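Local coordinates for cGAS/DncV-like nucleotidyltransferase in E. coli homolog (Rhodothermus marinus SG0.5JP17-172, PDB 6E0K), which synthesises the cyclic dinucleotide 3',3'-cUAMP from UTP and ATP as the second messenger of a CBASS antiphage defence system, at residues A[213-226]-A[241-254]. Residues are numbered along the deposited sequence; the frame is centred on the assembly and turned at random.
Sequences YFLECLLYNVPDSK and WLKRADLSKFRCQN
Asn-221 lies flat on Phe-250, its amide plane only 5° from the ring plane and its CB 3.5 Å from the ring centroid; Leu-247 backs the opposite face. Pro-223 makes a CH-pi contact with Trp-241, CD 3.4 Å from the centroid of the six-membered ring, while Ala-245 CB meets the other face. With CG anti to its backbone nitrogen (chi1 -177°), Gln-253 lays CG over one face of Tyr-220 in a CH-pi contact, and its amide end is held by Tyr-186 and the His-171 carbonyl. Beside the Phe-250 and Trp-241 rings, Leu-242 meets Leu-218 and Val-222 through its methyls, Val-222 CG2 lying 3.8 Å from Leu-242 CD2, and Leu-218 CD1 reaches the Phe-250 edge.

Polar bonds secure the loop that follows helix 231-244. Asn-221 ND2 is shared between two carbonyls, Arg-251 O and Cys-217 O, each at 2.8 Å and near the amide plane, which fixes the amide's rotation. Gln-253 N points almost straight at Cys-217 SG (3.5 Å, 167°). Waters bridge Tyr-213 OH to Asn-254 N and Glu-216 OE1 to Gln-253 NE2.

The contact is helix-and-loop packing in the helical part of this CD-NTase; Glu-216, whose OE2 is hydrogen-bonded to Thr-53 OG1, borders the ATP-binding residues Lys-194 and Ser-48.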
ATOM      1  N   TYR A 213       0.990   3.305   4.582  1.00 13.65           N
ATOM      2  CA  TYR A 213       1.813   2.266   3.980  1.00 13.62           C
ATOM      3  C   TYR A 213       3.041   1.971   4.836  1.00 13.22           C
ATOM      4  O   TYR A 213       3.379   0.806   5.077  1.00 13.61           O
ATOM      5  CB  TYR A 213       2.208   2.683   2.564  1.00 13.00           C
ATOM      6  CG  TYR A 213       3.216   1.772   1.910  1.00 16.63           C
ATOM      7  CD1 TYR A 213       2.822   0.555   1.370  1.00 16.85           C
ATOM      8  CD2 TYR A 213       4.552   2.135   1.822  1.00 16.18           C
ATOM      9  CE1 TYR A 213       3.732  -0.278   0.746  1.00 17.44           C
ATOM     10  CE2 TYR A 213       5.484   1.299   1.207  1.00 14.68           C
ATOM     11  CZ  TYR A 213       5.057   0.088   0.677  1.00 16.49           C
ATOM     12  OH  TYR A 213       5.961  -0.753   0.055  1.00 16.64           O
ATOM     13  N   PHE A 214       3.722   3.022   5.313  1.00 14.03           N
ATOM     14  CA  PHE A 214       4.899   2.824   6.158  1.00 13.29           C
ATOM     15  C   PHE A 214       4.535   2.127   7.462  1.00 12.67           C
ATOM     16  O   PHE A 214       5.305   1.306   7.980  1.00 13.67           O
ATOM     17  CB  PHE A 214       5.568   4.167   6.456  1.00 13.55           C
ATOM     18  CG  PHE A 214       6.202   4.825   5.264  1.00 16.61           C
ATOM     19  CD1 PHE A 214       6.680   4.075   4.203  1.00 16.85           C
ATOM     20  CD2 PHE A 214       6.321   6.207   5.218  1.00 19.56           C
ATOM     21  CE1 PHE A 214       7.272   4.693   3.111  1.00 21.38           C
ATOM     22  CE2 PHE A 214       6.903   6.835   4.133  1.00 20.56           C
ATOM     23  CZ  PHE A 214       7.382   6.075   3.077  1.00 21.68           C
ATOM     24  N   LEU A 215       3.355   2.436   8.008  1.00 12.87           N
ATOM     25  CA  LEU A 215       2.941   1.801   9.257  1.00 13.19           C
ATOM     26  C   LEU A 215       2.680   0.315   9.046  1.00 13.53           C
ATOM     27  O   LEU A 215       3.075  -0.507   9.881  1.00 14.17           O
ATOM     28  CB  LEU A 215       1.701   2.506   9.818  1.00 13.48           C
ATOM     29  CG  LEU A 215       1.124   1.917  11.101  1.00 12.85           C
ATOM     30  CD1 LEU A 215       2.166   1.905  12.200  1.00 12.72           C
ATOM     31  CD2 LEU A 215      -0.109   2.719  11.505  1.00 13.95           C
ATOM     32  N   GLU A 216       2.037  -0.051   7.927  1.00 11.83           N
ATOM     33  CA  GLU A 216       1.847  -1.468   7.608  1.00 11.52           C
ATOM     34  C   GLU A 216       3.183  -2.179   7.489  1.00 15.14           C
ATOM     35  O   GLU A 216       3.375  -3.269   8.043  1.00 12.98           O
ATOM     36  CB  GLU A 216       1.046  -1.633   6.309  1.00 16.69           C
ATOM     37  CG  GLU A 216      -0.406  -1.236   6.453  1.00 19.78           C
ATOM     38  CD  GLU A 216      -1.300  -1.685   5.295  1.00 23.96           C
ATOM     39  OE1 GLU A 216      -0.922  -2.561   4.463  1.00 22.09           O
ATOM     40  OE2 GLU A 216      -2.403  -1.122   5.211  1.00 29.34           O
ATOM     41  N   CYS A 217       4.128  -1.568   6.769  1.00 12.77           N
ATOM     42  CA  CYS A 217       5.443  -2.180   6.616  1.00 13.79           C
ATOM     43  C   CYS A 217       6.151  -2.318   7.957  1.00 13.45           C
ATOM     44  O   CYS A 217       6.813  -3.329   8.212  1.00 12.60           O
ATOM     45  CB  CYS A 217       6.300  -1.363   5.642  1.00 12.85           C
ATOM     46  SG  CYS A 217       5.732  -1.421   3.919  1.00 16.61           S
ATOM     47  N   LEU A 218       6.034  -1.308   8.826  1.00 12.19           N
ATOM     48  CA  LEU A 218       6.667  -1.386  10.137  1.00 11.91           C
ATOM     49  C   LEU A 218       6.125  -2.572  10.922  1.00 11.39           C
ATOM     50  O   LEU A 218       6.887  -3.377  11.472  1.00 12.94           O
ATOM     51  CB  LEU A 218       6.439  -0.080  10.904  1.00 10.81           C
ATOM     52  CG  LEU A 218       7.110   0.011  12.275  1.00 12.76           C
ATOM     53  CD1 LEU A 218       8.614   0.250  12.099  1.00 15.93           C
ATOM     54  CD2 LEU A 218       6.478   1.116  13.122  1.00 11.29           C
ATOM     55  N   LEU A 219       4.799  -2.716  10.942  1.00 10.62           N
ATOM     56  CA  LEU A 219       4.182  -3.805  11.693  1.00 10.71           C
ATOM     57  C   LEU A 219       4.447  -5.165  11.060  1.00  9.93           C
ATOM     58  O   LEU A 219       4.495  -6.182  11.773  1.00 11.32           O
ATOM     59  CB  LEU A 219       2.676  -3.545  11.802  1.00 11.07           C
ATOM     60  CG  LEU A 219       2.364  -2.298  12.638  1.00 11.97           C
ATOM     61  CD1 LEU A 219       0.889  -1.896  12.505  1.00 12.04           C
ATOM     62  CD2 LEU A 219       2.736  -2.485  14.114  1.00 13.92           C
ATOM     63  N   TYR A 220       4.629  -5.209   9.739  1.00 11.45           N
ATOM     64  CA  TYR A 220       4.932  -6.474   9.081  1.00 14.70           C
ATOM     65  C   TYR A 220       6.204  -7.103   9.634  1.00 12.71           C
ATOM     66  O   TYR A 220       6.332  -8.335   9.667  1.00 12.72           O
ATOM     67  CB  TYR A 220       5.059  -6.259   7.573  1.00 13.23           C
ATOM     68  CG  TYR A 220       5.327  -7.545   6.842  1.00 13.28           C
ATOM     69  CD1 TYR A 220       4.299  -8.438   6.584  1.00 13.74           C
ATOM     70  CD2 TYR A 220       6.608  -7.870   6.431  1.00 16.98           C
ATOM     71  CE1 TYR A 220       4.538  -9.623   5.928  1.00 14.89           C
ATOM     72  CE2 TYR A 220       6.855  -9.062   5.775  1.00 16.84           C
ATOM     73  CZ  TYR A 220       5.820  -9.923   5.528  1.00 17.65           C
ATOM     74  OH  TYR A 220       6.059 -11.112   4.873  1.00 22.55           O
ATOM     75  N   ASN A 221       7.141  -6.277  10.092  1.00 11.39           N
ATOM     76  CA  ASN A 221       8.417  -6.776  10.588  1.00 11.90           C
ATOM     77  C   ASN A 221       8.359  -7.314  12.010  1.00 13.91           C
ATOM     78  O   ASN A 221       9.353  -7.902  12.471  1.00 15.99           O
ATOM     79  CB  ASN A 221       9.454  -5.663  10.498  1.00 13.95           C
ATOM     80  CG  ASN A 221       9.979  -5.494   9.100  1.00 15.13           C
ATOM     81  OD1 ASN A 221      10.939  -6.155   8.728  1.00 16.84           O
ATOM     82  ND2 ASN A 221       9.334  -4.644   8.299  1.00 15.28           N
ATOM     83  N   VAL A 222       7.233  -7.158  12.690  1.00 11.69           N
ATOM     84  CA  VAL A 222       7.106  -7.582  14.085  1.00 11.73           C
ATOM     85  C   VAL A 222       6.829  -9.082  14.121  1.00 12.71           C
ATOM     86  O   VAL A 222       5.996  -9.563  13.337  1.00 13.12           O
ATOM     87  CB  VAL A 222       5.981  -6.805  14.761  1.00 11.58           C
ATOM     88  CG1 VAL A 222       5.789  -7.263  16.206  1.00 14.46           C
ATOM     89  CG2 VAL A 222       6.253  -5.308  14.709  1.00 11.29           C
ATOM     90  N   PRO A 223       7.484  -9.848  15.004  1.00 12.75           N
ATOM     91  CA  PRO A 223       7.239 -11.297  15.056  1.00 12.77           C
ATOM     92  C   PRO A 223       5.768 -11.620  15.266  1.00 13.44           C
ATOM     93  O   PRO A 223       5.047 -10.896  15.953  1.00 13.82           O
ATOM     94  CB  PRO A 223       8.083 -11.759  16.249  1.00 14.44           C
ATOM     95  CG  PRO A 223       9.183 -10.741  16.349  1.00 15.02           C
ATOM     96  CD  PRO A 223       8.527  -9.432  15.966  1.00 16.14           C
ATOM     97  N   ASP A 224       5.327 -12.732  14.655  1.00 14.00           N
ATOM     98  CA  ASP A 224       3.918 -13.119  14.732  1.00 12.78           C
ATOM     99  C   ASP A 224       3.456 -13.313  16.172  1.00 15.27           C
ATOM    100  O   ASP A 224       2.274 -13.098  16.477  1.00 14.53           O
ATOM    101  CB  ASP A 224       3.675 -14.405  13.927  1.00 14.83           C
ATOM    102  CG  ASP A 224       3.809 -14.198  12.436  1.00 16.64           C
ATOM    103  OD1 ASP A 224       3.835 -13.026  11.992  1.00 18.76           O
ATOM    104  OD2 ASP A 224       3.888 -15.207  11.698  1.00 15.76           O
ATOM    105  N   SER A 225       4.370 -13.713  17.067  1.00 17.69           N
ATOM    106  CA  SER A 225       4.038 -13.971  18.467  1.00 16.84           C
ATOM    107  C   SER A 225       3.509 -12.740  19.192  1.00 16.73           C
ATOM    108  O   SER A 225       2.876 -12.883  20.244  1.00 22.43           O
ATOM    109  CB  SER A 225       5.268 -14.499  19.199  1.00 23.39           C
ATOM    110  OG  SER A 225       6.392 -13.653  18.960  1.00 25.24           O
ATOM    111  N   LYS A 226       3.762 -11.538  18.673  1.00 15.33           N
ATOM    112  CA  LYS A 226       3.300 -10.324  19.337  1.00 14.17           C
ATOM    113  C   LYS A 226       1.833 -10.024  19.066  1.00 15.17           C
ATOM    114  O   LYS A 226       1.246  -9.181  19.758  1.00 15.84           O
ATOM    115  CB  LYS A 226       4.166  -9.131  18.903  1.00 15.89           C
ATOM    116  CG  LYS A 226       5.673  -9.384  19.063  1.00 16.69           C
ATOM    117  CD  LYS A 226       6.026  -9.777  20.482  1.00 18.26           C
ATOM    118  CE  LYS A 226       7.516 -10.040  20.619  1.00 22.73           C
ATOM    119  NZ  LYS A 226       7.832 -10.446  22.009  1.00 23.53           N
ATOM    120  N   TRP A 241       8.366  -4.462  21.508  1.00 16.14           N
ATOM    121  CA  TRP A 241       9.343  -5.115  20.642  1.00 12.45           C
ATOM    122  C   TRP A 241       9.977  -4.117  19.678  1.00 14.15           C
ATOM    123  O   TRP A 241      11.197  -4.135  19.472  1.00 17.62           O
ATOM    124  CB  TRP A 241       8.697  -6.271  19.874  1.00 12.77           C
ATOM    125  CG  TRP A 241       9.695  -7.024  19.044  1.00 14.60           C
ATOM    126  CD1 TRP A 241      10.462  -8.081  19.448  1.00 17.28           C
ATOM    127  CD2 TRP A 241      10.059  -6.767  17.680  1.00 13.28           C
ATOM    128  NE1 TRP A 241      11.274  -8.501  18.422  1.00 19.37           N
ATOM    129  CE2 TRP A 241      11.054  -7.703  17.331  1.00 16.85           C
ATOM    130  CE3 TRP A 241       9.642  -5.836  16.720  1.00 15.84           C
ATOM    131  CZ2 TRP A 241      11.627  -7.744  16.062  1.00 15.49           C
ATOM    132  CZ3 TRP A 241      10.218  -5.869  15.461  1.00 16.16           C
ATOM    133  CH2 TRP A 241      11.202  -6.818  15.142  1.00 14.02           C
ATOM    134  N   LEU A 242       9.171  -3.238  19.077  1.00 13.38           N
ATOM    135  CA  LEU A 242       9.711  -2.244  18.150  1.00 13.35           C
ATOM    136  C   LEU A 242      10.702  -1.307  18.841  1.00 14.23           C
ATOM    137  O   LEU A 242      11.714  -0.910  18.245  1.00 15.68           O
ATOM    138  CB  LEU A 242       8.564  -1.448  17.516  1.00 10.91           C
ATOM    139  CG  LEU A 242       7.779  -2.198  16.431  1.00 11.36           C
ATOM    140  CD1 LEU A 242       6.476  -1.482  16.121  1.00 13.67           C
ATOM    141  CD2 LEU A 242       8.618  -2.354  15.159  1.00 12.53           C
ATOM    142  N   LYS A 243      10.434  -0.950  20.102  1.00 13.92           N
ATOM    143  CA  LYS A 243      11.328  -0.051  20.832  1.00 13.85           C
ATOM    144  C   LYS A 243      12.705  -0.661  21.031  1.00 16.81           C
ATOM    145  O   LYS A 243      13.702   0.071  21.128  1.00 19.76           O
ATOM    146  CB  LYS A 243      10.701   0.313  22.183  1.00 15.84           C
ATOM    147  CG  LYS A 243       9.666   1.414  22.080  1.00 21.16           C
ATOM    148  CD  LYS A 243       8.724   1.434  23.276  1.00 25.51           C
ATOM    149  CE  LYS A 243       9.424   1.741  24.571  1.00 32.76           C
ATOM    150  NZ  LYS A 243       8.407   1.810  25.671  1.00 32.28           N
ATOM    151  N   ARG A 244      12.780  -1.989  21.103  1.00 16.74           N
ATOM    152  CA  ARG A 244      14.028  -2.708  21.334  1.00 18.71           C
ATOM    153  C   ARG A 244      14.651  -3.257  20.059  1.00 20.53           C
ATOM    154  O   ARG A 244      15.742  -3.834  20.124  1.00 21.47           O
ATOM    155  CB  ARG A 244      13.782  -3.851  22.325  1.00 21.95           C
ATOM    156  CG  ARG A 244      13.334  -3.366  23.695  1.00 22.75           C
ATOM    157  CD  ARG A 244      12.651  -4.446  24.515  1.00 29.76           C
ATOM    158  NE  ARG A 244      12.384  -3.990  25.880  1.00 34.23           N
ATOM    159  CZ  ARG A 244      11.428  -3.126  26.218  1.00 40.11           C
ATOM    160  NH1 ARG A 244      10.626  -2.601  25.291  1.00 29.37           N
ATOM    161  NH2 ARG A 244      11.277  -2.774  27.489  1.00 39.58           N
ATOM    162  N   ALA A 245      14.004  -3.083  18.911  1.00 19.64           N
ATOM    163  CA  ALA A 245      14.441  -3.726  17.683  1.00 18.12           C
ATOM    164  C   ALA A 245      15.472  -2.876  16.950  1.00 24.89           C
ATOM    165  O   ALA A 245      15.569  -1.660  17.140  1.00 25.41           O
ATOM    166  CB  ALA A 245      13.252  -3.996  16.762  1.00 19.67           C
ATOM    167  N   ASP A 246      16.253  -3.547  16.106  1.00 23.43           N
ATOM    168  CA  ASP A 246      17.128  -2.874  15.148  1.00 23.16           C
ATOM    169  C   ASP A 246      16.305  -2.648  13.892  1.00 22.84           C
ATOM    170  O   ASP A 246      16.053  -3.578  13.124  1.00 27.33           O
ATOM    171  CB  ASP A 246      18.375  -3.707  14.872  1.00 25.68           C
ATOM    172  CG  ASP A 246      19.297  -3.076  13.833  1.00 33.35           C
ATOM    173  OD1 ASP A 246      18.978  -1.997  13.295  1.00 27.60           O
ATOM    174  OD2 ASP A 246      20.369  -3.666  13.561  1.00 38.83           O
ATOM    175  N   LEU A 247      15.870  -1.404  13.691  1.00 22.51           N
ATOM    176  CA  LEU A 247      14.998  -1.080  12.572  1.00 19.45           C
ATOM    177  C   LEU A 247      15.717  -1.085  11.231  1.00 20.14           C
ATOM    178  O   LEU A 247      15.049  -1.146  10.192  1.00 21.03           O
ATOM    179  CB  LEU A 247      14.373   0.301  12.783  1.00 21.14           C
ATOM    180  CG  LEU A 247      13.650   0.561  14.103  1.00 22.59           C
ATOM    181  CD1 LEU A 247      13.148   2.000  14.119  1.00 24.69           C
ATOM    182  CD2 LEU A 247      12.497  -0.415  14.277  1.00 21.61           C
ATOM    183  N   SER A 248      17.055  -1.020  11.237  1.00 23.26           N
ATOM    184  CA  SER A 248      17.788  -0.597  10.047  1.00 28.18           C
ATOM    185  C   SER A 248      17.598  -1.551   8.876  1.00 29.97           C
ATOM    186  O   SER A 248      17.613  -1.114   7.720  1.00 28.08           O
ATOM    187  CB  SER A 248      19.277  -0.440  10.375  1.00 29.13           C
ATOM    188  OG  SER A 248      19.890  -1.694  10.631  1.00 32.14           O
ATOM    189  N   LYS A 249      17.402  -2.843   9.142  1.00 25.29           N
ATOM    190  CA  LYS A 249      17.248  -3.823   8.074  1.00 28.19           C
ATOM    191  C   LYS A 249      15.795  -4.215   7.827  1.00 25.22           C
ATOM    192  O   LYS A 249      15.548  -5.230   7.166  1.00 28.28           O
ATOM    193  CB  LYS A 249      18.068  -5.084   8.363  1.00 34.82           C
ATOM    194  CG  LYS A 249      19.560  -4.873   8.593  1.00 39.88           C
ATOM    195  CD  LYS A 249      20.278  -6.221   8.650  1.00 48.22           C
ATOM    196  CE  LYS A 249      21.760  -6.067   8.953  1.00 50.22           C
ATOM    197  NZ  LYS A 249      22.537  -7.276   8.542  1.00 54.61           N
ATOM    198  N   PHE A 250      14.832  -3.444   8.331  1.00 18.28           N
ATOM    199  CA  PHE A 250      13.432  -3.765   8.061  1.00 17.67           C
ATOM    200  C   PHE A 250      13.160  -3.709   6.566  1.00 23.30           C
ATOM    201  O   PHE A 250      13.656  -2.831   5.853  1.00 20.81           O
ATOM    202  CB  PHE A 250      12.478  -2.804   8.778  1.00 18.68           C
ATOM    203  CG  PHE A 250      12.217  -3.148  10.225  1.00 15.59           C
ATOM    204  CD1 PHE A 250      13.061  -3.997  10.927  1.00 19.57           C
ATOM    205  CD2 PHE A 250      11.110  -2.619  10.874  1.00 18.50           C
ATOM    206  CE1 PHE A 250      12.817  -4.291  12.264  1.00 19.05           C
ATOM    207  CE2 PHE A 250      10.856  -2.912  12.198  1.00 18.19           C
ATOM    208  CZ  PHE A 250      11.706  -3.752  12.895  1.00 19.48           C
ATOM    209  N   ARG A 251      12.361  -4.654   6.099  1.00 18.35           N
ATOM    210  CA  ARG A 251      11.970  -4.742   4.707  1.00 22.40           C
ATOM    211  C   ARG A 251      10.497  -4.391   4.603  1.00 21.16           C
ATOM    212  O   ARG A 251       9.727  -4.600   5.543  1.00 19.52           O
ATOM    213  CB  ARG A 251      12.220  -6.148   4.161  1.00 28.37           C
ATOM    214  CG  ARG A 251      13.660  -6.589   4.293  1.00 39.68           C
ATOM    215  CD  ARG A 251      14.483  -5.987   3.189  1.00 41.11           C
ATOM    216  NE  ARG A 251      14.253  -6.696   1.937  1.00 38.14           N
ATOM    217  CZ  ARG A 251      14.716  -6.304   0.756  1.00 44.35           C
ATOM    218  NH1 ARG A 251      15.432  -5.189   0.651  1.00 40.43           N
ATOM    219  NH2 ARG A 251      14.454  -7.029  -0.327  1.00 47.89           N
ATOM    220  N   CYS A 252      10.112  -3.839   3.462  1.00 17.88           N
ATOM    221  CA  CYS A 252       8.705  -3.593   3.216  1.00 17.16           C
ATOM    222  C   CYS A 252       7.940  -4.910   3.148  1.00 13.70           C
ATOM    223  O   CYS A 252       8.513  -5.984   2.948  1.00 16.58           O
ATOM    224  CB  CYS A 252       8.522  -2.806   1.923  1.00 19.79           C
ATOM    225  SG  CYS A 252       9.070  -1.081   2.117  1.00 25.29           S
ATOM    226  N   GLN A 253       6.622  -4.805   3.321  1.00 15.27           N
ATOM    227  CA  GLN A 253       5.768  -5.988   3.288  1.00 16.27           C
ATOM    228  C   GLN A 253       5.868  -6.725   1.957  1.00 17.95           C
ATOM    229  O   GLN A 253       5.665  -7.944   1.913  1.00 17.04           O
ATOM    230  CB  GLN A 253       4.325  -5.577   3.589  1.00 17.86           C
ATOM    231  CG  GLN A 253       3.317  -6.722   3.651  1.00 14.80           C
ATOM    232  CD  GLN A 253       2.034  -6.291   4.340  1.00 11.91           C
ATOM    233  OE1 GLN A 253       2.058  -5.932   5.517  1.00 17.85           O
ATOM    234  NE2 GLN A 253       0.926  -6.334   3.629  1.00 15.31           N
ATOM    235  N   ASN A 254       6.186  -6.020   0.864  1.00 14.12           N
ATOM    236  CA  ASN A 254       6.335  -6.703  -0.422  1.00 15.77           C
ATOM    237  C   ASN A 254       7.574  -7.589  -0.495  1.00 15.80           C
ATOM    238  O   ASN A 254       7.716  -8.329  -1.472  1.00 17.01           O
ATOM    239  CB  ASN A 254       6.334  -5.708  -1.599  1.00 16.22           C
ATOM    240  CG  ASN A 254       7.492  -4.701  -1.560  1.00 17.66           C
ATOM    241  OD1 ASN A 254       8.577  -4.986  -1.067  1.00 18.74           O
ATOM    242  ND2 ASN A 254       7.252  -3.523  -2.115  1.00 19.16           N
TER
HETATM  243  O   HOH W   1       5.323  -3.389   0.725  1.00 17.20           O
HETATM  244  O   HOH W   2      -1.366  -5.264   5.034  1.00 22.64           O
HETATM  245  O   HOH W   3      12.067  -7.399   6.946  1.00 39.16           O